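Local coordinates for clostripain-related protein (PDB 6N9J), which is a secreted C11 (clostripain-family) cysteine protease that probably cleaves peptide bonds and is bound here to an irreversible peptide inhibitor, at residues E36-V41 / V195-L200; V41-N46 / R62-K67. One frame throughout, in Å; residues are numbered along the deposited sequence.

Overall arrangement
Running from the N terminus, strand 9-18 leads into helix 24-37, whose last turn and the short 3-10 segment after it hold the first half of contact 1. The chain then runs straight into the first half of contact 2 in the loop 41-46, with Val41 common to both. After strand 46-53 the chain turns back as strand 59-65, whose end closes contact 2 on that loop. Contact 1 closes a far longer loop, returning only at helix 193-200, and so encloses contact 2. Their centres lie about 10 Å apart. Contact 1 ties the helix end to helix 193-200, and contact 2 ties the loop after it to strand 59-65, with Lys65 reaching back to the end of the helix.

Contact 1. Residues E36-V41 / V195-L200; sequences EGMQSV and VVVPAL
Two helices of the protease domain meet here, the last turn of helix 24-37 with its 3-10 continuation and helix 193-200, in a buried apolar contact without a hydrogen bond across it. Gly37 makes the close approach possible: its CA is 5.4 Å from Val197 CA, and any side chain would collide with the CB of that valine. The bare backbone instead lets Val197 CG1 lie 3.7 Å from Gly37 O, while Pro198 CG comes within 3.6 Å of the same oxygen. With CG1 roughly anti to its backbone N (chi1 152°), Val197 also offers this methyl to Met38 SD at 4.1 Å, the two side chains crossing nearly at right angles. Val41 closes the other end, its CG2 resting 3.8 Å from Pro198 CA and also touching Val197 CG1. Ser40, at the exposed margin, meets Pro198 CG chiefly through CB, 4.0 Å away. Pro198 has no N-H to give to the turn before it, where the helix is kinked, and its compact ring offers a stiff apolar surface. Leu48 touches both Met38 and Val197: this is close helix-helix packing at a glycine, beside strand 46-53 on the central sheet of the alpha/beta fold of clan CD peptidases.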
loop_
_atom_site.group_PDB
_atom_site.type_symbol
_atom_site.label_atom_id
_atom_site.label_comp_id
_atom_site.label_asym_id
_atom_site.label_seq_id
_atom_site.Cartn_x
_atom_site.Cartn_y
_atom_site.Cartn_z
ATOM N N GLU A 36 -8.775 -19.784 -3.939
ATOM C CA GLU A 36 -8.313 -20.806 -3.009
ATOM C C GLU A 36 -8.458 -20.348 -1.548
ATOM O O GLU A 36 -8.755 -21.149 -0.666
ATOM C CB GLU A 36 -6.857 -21.174 -3.296
ATOM C CG GLU A 36 -6.322 -22.291 -2.419
ATOM C CD GLU A 36 -4.818 -22.449 -2.531
ATOM O OE1 GLU A 36 -4.224 -21.874 -3.470
ATOM O OE2 GLU A 36 -4.226 -23.146 -1.675
ATOM N N GLY A 37 -8.245 -19.059 -1.299
ATOM C CA GLY A 37 -8.353 -18.520 0.043
ATOM C C GLY A 37 -9.768 -18.484 0.595
ATOM O O GLY A 37 -9.962 -18.449 1.809
ATOM N N MET A 38 -10.765 -18.499 -0.281
ATOM C CA MET A 38 -12.151 -18.477 0.184
ATOM C C MET A 38 -12.571 -19.784 0.870
ATOM O O MET A 38 -13.607 -19.834 1.537
ATOM C CB MET A 38 -13.099 -18.154 -0.972
ATOM C CG MET A 38 -13.068 -16.683 -1.401
ATOM S SD MET A 38 -13.549 -15.571 -0.081
ATOM C CE MET A 38 -15.221 -16.134 0.257
ATOM N N GLN A 39 -11.757 -20.829 0.735
ATOM C CA GLN A 39 -12.062 -22.116 1.352
ATOM C C GLN A 39 -12.077 -22.040 2.878
ATOM O O GLN A 39 -12.846 -22.742 3.533
ATOM C CB GLN A 39 -11.069 -23.184 0.886
ATOM C CG GLN A 39 -11.171 -23.516 -0.602
ATOM C CD GLN A 39 -12.495 -24.182 -0.967
ATOM O OE1 GLN A 39 -13.242 -24.628 -0.093
ATOM N NE2 GLN A 39 -12.790 -24.248 -2.264
ATOM N N SER A 40 -11.238 -21.182 3.445
ATOM C CA SER A 40 -11.180 -21.033 4.892
ATOM C C SER A 40 -12.069 -19.889 5.363
ATOM O O SER A 40 -12.023 -19.499 6.525
ATOM C CB SER A 40 -9.743 -20.789 5.346
ATOM O OG SER A 40 -8.852 -21.684 4.705
ATOM N N VAL A 41 -12.861 -19.335 4.450
ATOM C CA VAL A 41 -13.730 -18.210 4.778
ATOM C C VAL A 41 -15.197 -18.612 4.685
ATOM O O VAL A 41 -15.602 -19.251 3.721
ATOM C CB VAL A 41 -13.489 -17.008 3.844
ATOM C CG1 VAL A 41 -14.379 -15.833 4.253
ATOM C CG2 VAL A 41 -12.018 -16.589 3.848
ATOM N N VAL A 195 -3.364 -17.046 1.591
ATOM C CA VAL A 195 -3.362 -16.902 3.052
ATOM C C VAL A 195 -3.714 -15.483 3.512
ATOM O O VAL A 195 -4.138 -15.292 4.640
ATOM C CB VAL A 195 -2.008 -17.301 3.685
ATOM C CG1 VAL A 195 -1.904 -18.820 3.809
ATOM C CG2 VAL A 195 -0.816 -16.696 2.909
ATOM N N VAL A 196 -3.567 -14.494 2.641
ATOM C CA VAL A 196 -3.986 -13.136 2.981
ATOM C C VAL A 196 -5.522 -12.998 3.013
ATOM O O VAL A 196 -6.061 -12.283 3.862
ATOM C CB VAL A 196 -3.381 -12.101 2.006
ATOM C CG1 VAL A 196 -4.127 -10.767 2.093
ATOM C CG2 VAL A 196 -1.897 -11.899 2.310
ATOM N N VAL A 197 -6.234 -13.700 2.127
ATOM C CA VAL A 197 -7.706 -13.571 2.060
ATOM C C VAL A 197 -8.404 -13.948 3.375
ATOM O O VAL A 197 -9.247 -13.189 3.841
ATOM C CB VAL A 197 -8.321 -14.398 0.884
ATOM C CG1 VAL A 197 -9.772 -14.834 1.187
ATOM C CG2 VAL A 197 -8.274 -13.593 -0.400
ATOM N N PRO A 198 -8.060 -15.101 3.985
ATOM C CA PRO A 198 -8.693 -15.318 5.292
ATOM C C PRO A 198 -8.294 -14.258 6.333
ATOM O O PRO A 198 -9.102 -13.923 7.200
ATOM C CB PRO A 198 -8.186 -16.710 5.707
ATOM C CG PRO A 198 -7.776 -17.373 4.427
ATOM C CD PRO A 198 -7.237 -16.257 3.575
ATOM N N ALA A 199 -7.082 -13.717 6.236
ATOM C CA ALA A 199 -6.647 -12.686 7.183
ATOM C C ALA A 199 -7.409 -11.373 6.965
ATOM O O ALA A 199 -7.607 -10.606 7.905
ATOM C CB ALA A 199 -5.129 -12.459 7.076
ATOM N N LEU A 200 -7.850 -11.126 5.733
ATOM C CA LEU A 200 -8.675 -9.948 5.433
ATOM C C LEU A 200 -9.991 -9.954 6.236
ATOM O O LEU A 200 -10.603 -8.900 6.454
ATOM C CB LEU A 200 -9.014 -9.878 3.939
ATOM C CG LEU A 200 -7.987 -9.810 2.806
ATOM C CD1 LEU A 200 -8.731 -9.951 1.464
ATOM C CD2 LEU A 200 -7.210 -8.508 2.847
#

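Contact 2. Residues V41-N46 / R62-K67; sequences VDDNHN and RLRKDK
Unusually, a lysine at the end of a strand reaches back to the carbonyls that follow a helix: Lys65 NZ bonds Val41 O at 2.6 Å, its chain bent at chi3, and also bonds Met38 O. A shorter side chain would miss these carbonyls. The ammonium meets Val41 O tilted 27° from the carbonyl plane. Asp43 OD2 accepts from Lys65 N at 2.9 Å in a fairly straight bond (166°), the N-H arriving from above the carboxylate plane. Aspartate is short enough to set its carboxylate on this strand N-H, with CG lying between its own backbone N and carbonyl carbon (chi1 55°). Asp43 OD1 stays 4.4 Å from Lys65 NZ, beyond a salt bridge, yet its charge probably steadies the ammonium. With an alanine here, the Lys65 N-H would probably lose this acceptor and the ammonium the closer of the loop's two carboxylates. Arg62, extended from CG to NE, brings NH2 to 3.1 Å from Asp43 O, which lies at the guanidinium edge; NH2 bonds Asn47 OD1. A water donates to Leu63 O (2.7 Å) and Asn46 O, bridging strand and loop. Asp42 OD1 accepts from Asn44 N. Thus an Asx turn shapes the helix-to-strand connection of an alpha/beta fold, and the backbone and Lys65 side chain of strand 59-65, the hairpin partner of strand 46-53, hold it in place.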
loop_
_atom_site.group_PDB
_atom_site.type_symbol
_atom_site.label_atom_id
_atom_site.label_comp_id
_atom_site.label_asym_id
_atom_site.label_seq_id
_atom_site.Cartn_x
_atom_site.Cartn_y
_atom_site.Cartn_z
ATOM N N VAL A 41 -12.861 -19.335 4.450
ATOM C CA VAL A 41 -13.730 -18.210 4.778
ATOM C C VAL A 41 -15.197 -18.612 4.685
ATOM O O VAL A 41 -15.602 -19.251 3.721
ATOM C CB VAL A 41 -13.489 -17.008 3.844
ATOM C CG1 VAL A 41 -14.379 -15.833 4.253
ATOM C CG2 VAL A 41 -12.018 -16.589 3.848
ATOM N N ASP A 42 -15.985 -18.238 5.690
ATOM C CA ASP A 42 -17.429 -18.447 5.673
ATOM C C ASP A 42 -18.123 -17.287 4.954
ATOM O O ASP A 42 -18.286 -16.209 5.524
ATOM C CB ASP A 42 -17.958 -18.592 7.104
ATOM C CG ASP A 42 -19.464 -18.873 7.163
ATOM O OD1 ASP A 42 -20.080 -19.185 6.114
ATOM O OD2 ASP A 42 -20.027 -18.806 8.281
ATOM N N ASP A 43 -18.542 -17.520 3.709
ATOM C CA ASP A 43 -19.147 -16.477 2.875
ATOM C C ASP A 43 -20.581 -16.105 3.295
ATOM O O ASP A 43 -21.216 -15.257 2.664
ATOM C CB ASP A 43 -19.131 -16.900 1.394
ATOM C CG ASP A 43 -19.805 -18.250 1.157
ATOM O OD1 ASP A 43 -19.626 -19.162 1.992
ATOM O OD2 ASP A 43 -20.519 -18.398 0.139
ATOM N N ASN A 44 -21.090 -16.730 4.355
ATOM C CA ASN A 44 -22.382 -16.346 4.911
ATOM C C ASN A 44 -22.348 -14.946 5.519
ATOM O O ASN A 44 -23.347 -14.227 5.497
ATOM C CB ASN A 44 -22.837 -17.344 5.978
ATOM C CG ASN A 44 -23.237 -18.681 5.401
ATOM O OD1 ASN A 44 -23.739 -18.763 4.278
ATOM N ND2 ASN A 44 -23.026 -19.743 6.175
ATOM N N HIS A 45 -21.196 -14.571 6.070
ATOM C CA HIS A 45 -21.065 -13.306 6.786
ATOM C C HIS A 45 -19.994 -12.407 6.171
ATOM O O HIS A 45 -19.872 -11.244 6.529
ATOM C CB HIS A 45 -20.725 -13.559 8.259
ATOM C CG HIS A 45 -21.578 -14.605 8.910
ATOM N ND1 HIS A 45 -22.897 -14.388 9.248
ATOM C CD2 HIS A 45 -21.293 -15.872 9.297
ATOM C CE1 HIS A 45 -23.392 -15.479 9.806
ATOM N NE2 HIS A 45 -22.441 -16.393 9.847
ATOM N N ASN A 46 -19.216 -12.957 5.249
ATOM C CA ASN A 46 -18.054 -12.264 4.709
ATOM C C ASN A 46 -18.141 -12.108 3.197
ATOM O O ASN A 46 -18.356 -13.086 2.477
ATOM C CB ASN A 46 -16.777 -13.013 5.090
ATOM C CG ASN A 46 -16.611 -13.165 6.598
ATOM O OD1 ASN A 46 -16.611 -12.181 7.333
ATOM N ND2 ASN A 46 -16.478 -14.406 7.063
ATOM N N ARG A 62 -18.231 -10.856 -7.006
ATOM C CA ARG A 62 -18.202 -11.350 -5.647
ATOM C C ARG A 62 -17.941 -12.849 -5.694
ATOM O O ARG A 62 -18.552 -13.569 -6.499
ATOM C CB ARG A 62 -19.520 -11.055 -4.927
ATOM C CG ARG A 62 -19.620 -11.684 -3.545
ATOM C CD ARG A 62 -20.980 -11.448 -2.905
ATOM N NE ARG A 62 -21.009 -11.951 -1.535
ATOM C CZ ARG A 62 -21.360 -13.189 -1.199
ATOM N NH1 ARG A 62 -21.725 -14.052 -2.139
ATOM N NH2 ARG A 62 -21.344 -13.561 0.075
ATOM N N LEU A 63 -17.040 -13.314 -4.836
ATOM C CA LEU A 63 -16.727 -14.733 -4.760
ATOM C C LEU A 63 -17.662 -15.431 -3.781
ATOM O O LEU A 63 -17.785 -15.027 -2.630
ATOM C CB LEU A 63 -15.265 -14.936 -4.351
ATOM C CG LEU A 63 -14.248 -14.282 -5.292
ATOM C CD1 LEU A 63 -12.814 -14.562 -4.853
ATOM C CD2 LEU A 63 -14.476 -14.771 -6.709
ATOM N N ARG A 64 -18.329 -16.479 -4.246
ATOM C CA ARG A 64 -19.328 -17.159 -3.436
ATOM C C ARG A 64 -19.058 -18.658 -3.465
ATOM O O ARG A 64 -18.558 -19.180 -4.455
ATOM C CB ARG A 64 -20.729 -16.833 -3.955
ATOM C CG ARG A 64 -21.856 -17.128 -2.990
ATOM C CD ARG A 64 -22.939 -17.954 -3.648
ATOM N NE ARG A 64 -23.098 -17.650 -5.067
ATOM C CZ ARG A 64 -23.674 -18.471 -5.944
ATOM N NH1 ARG A 64 -23.776 -18.119 -7.216
ATOM N NH2 ARG A 64 -24.147 -19.651 -5.552
ATOM N N LYS A 65 -19.367 -19.351 -2.380
ATOM C CA LYS A 65 -19.196 -20.800 -2.356
ATOM C C LYS A 65 -20.513 -21.547 -2.579
ATOM O O LYS A 65 -21.540 -21.234 -1.973
ATOM C CB LYS A 65 -18.565 -21.246 -1.035
ATOM C CG LYS A 65 -17.250 -21.997 -1.206
ATOM C CD LYS A 65 -16.627 -22.366 0.139
ATOM C CE LYS A 65 -16.396 -21.135 1.013
ATOM N NZ LYS A 65 -15.883 -21.500 2.375
ATOM N N ASP A 66 -20.469 -22.531 -3.469
ATOM C CA ASP A 66 -21.589 -23.435 -3.691
ATOM C C ASP A 66 -21.452 -24.590 -2.704
ATOM O O ASP A 66 -22.246 -24.733 -1.773
ATOM C CB ASP A 66 -21.600 -23.930 -5.144
ATOM C CG ASP A 66 -22.871 -24.690 -5.513
ATOM O OD1 ASP A 66 -23.453 -25.376 -4.646
ATOM O OD2 ASP A 66 -23.287 -24.603 -6.689
ATOM N N LYS A 67 -20.428 -25.408 -2.911
ATOM C CA LYS A 67 -20.063 -26.441 -1.953
ATOM C C LYS A 67 -18.588 -26.274 -1.614
ATOM O O LYS A 67 -18.224 -25.523 -0.705
ATOM C CB LYS A 67 -20.343 -27.836 -2.517
HETATM O O HOH W 1 -17.746 -13.318 -0.529
#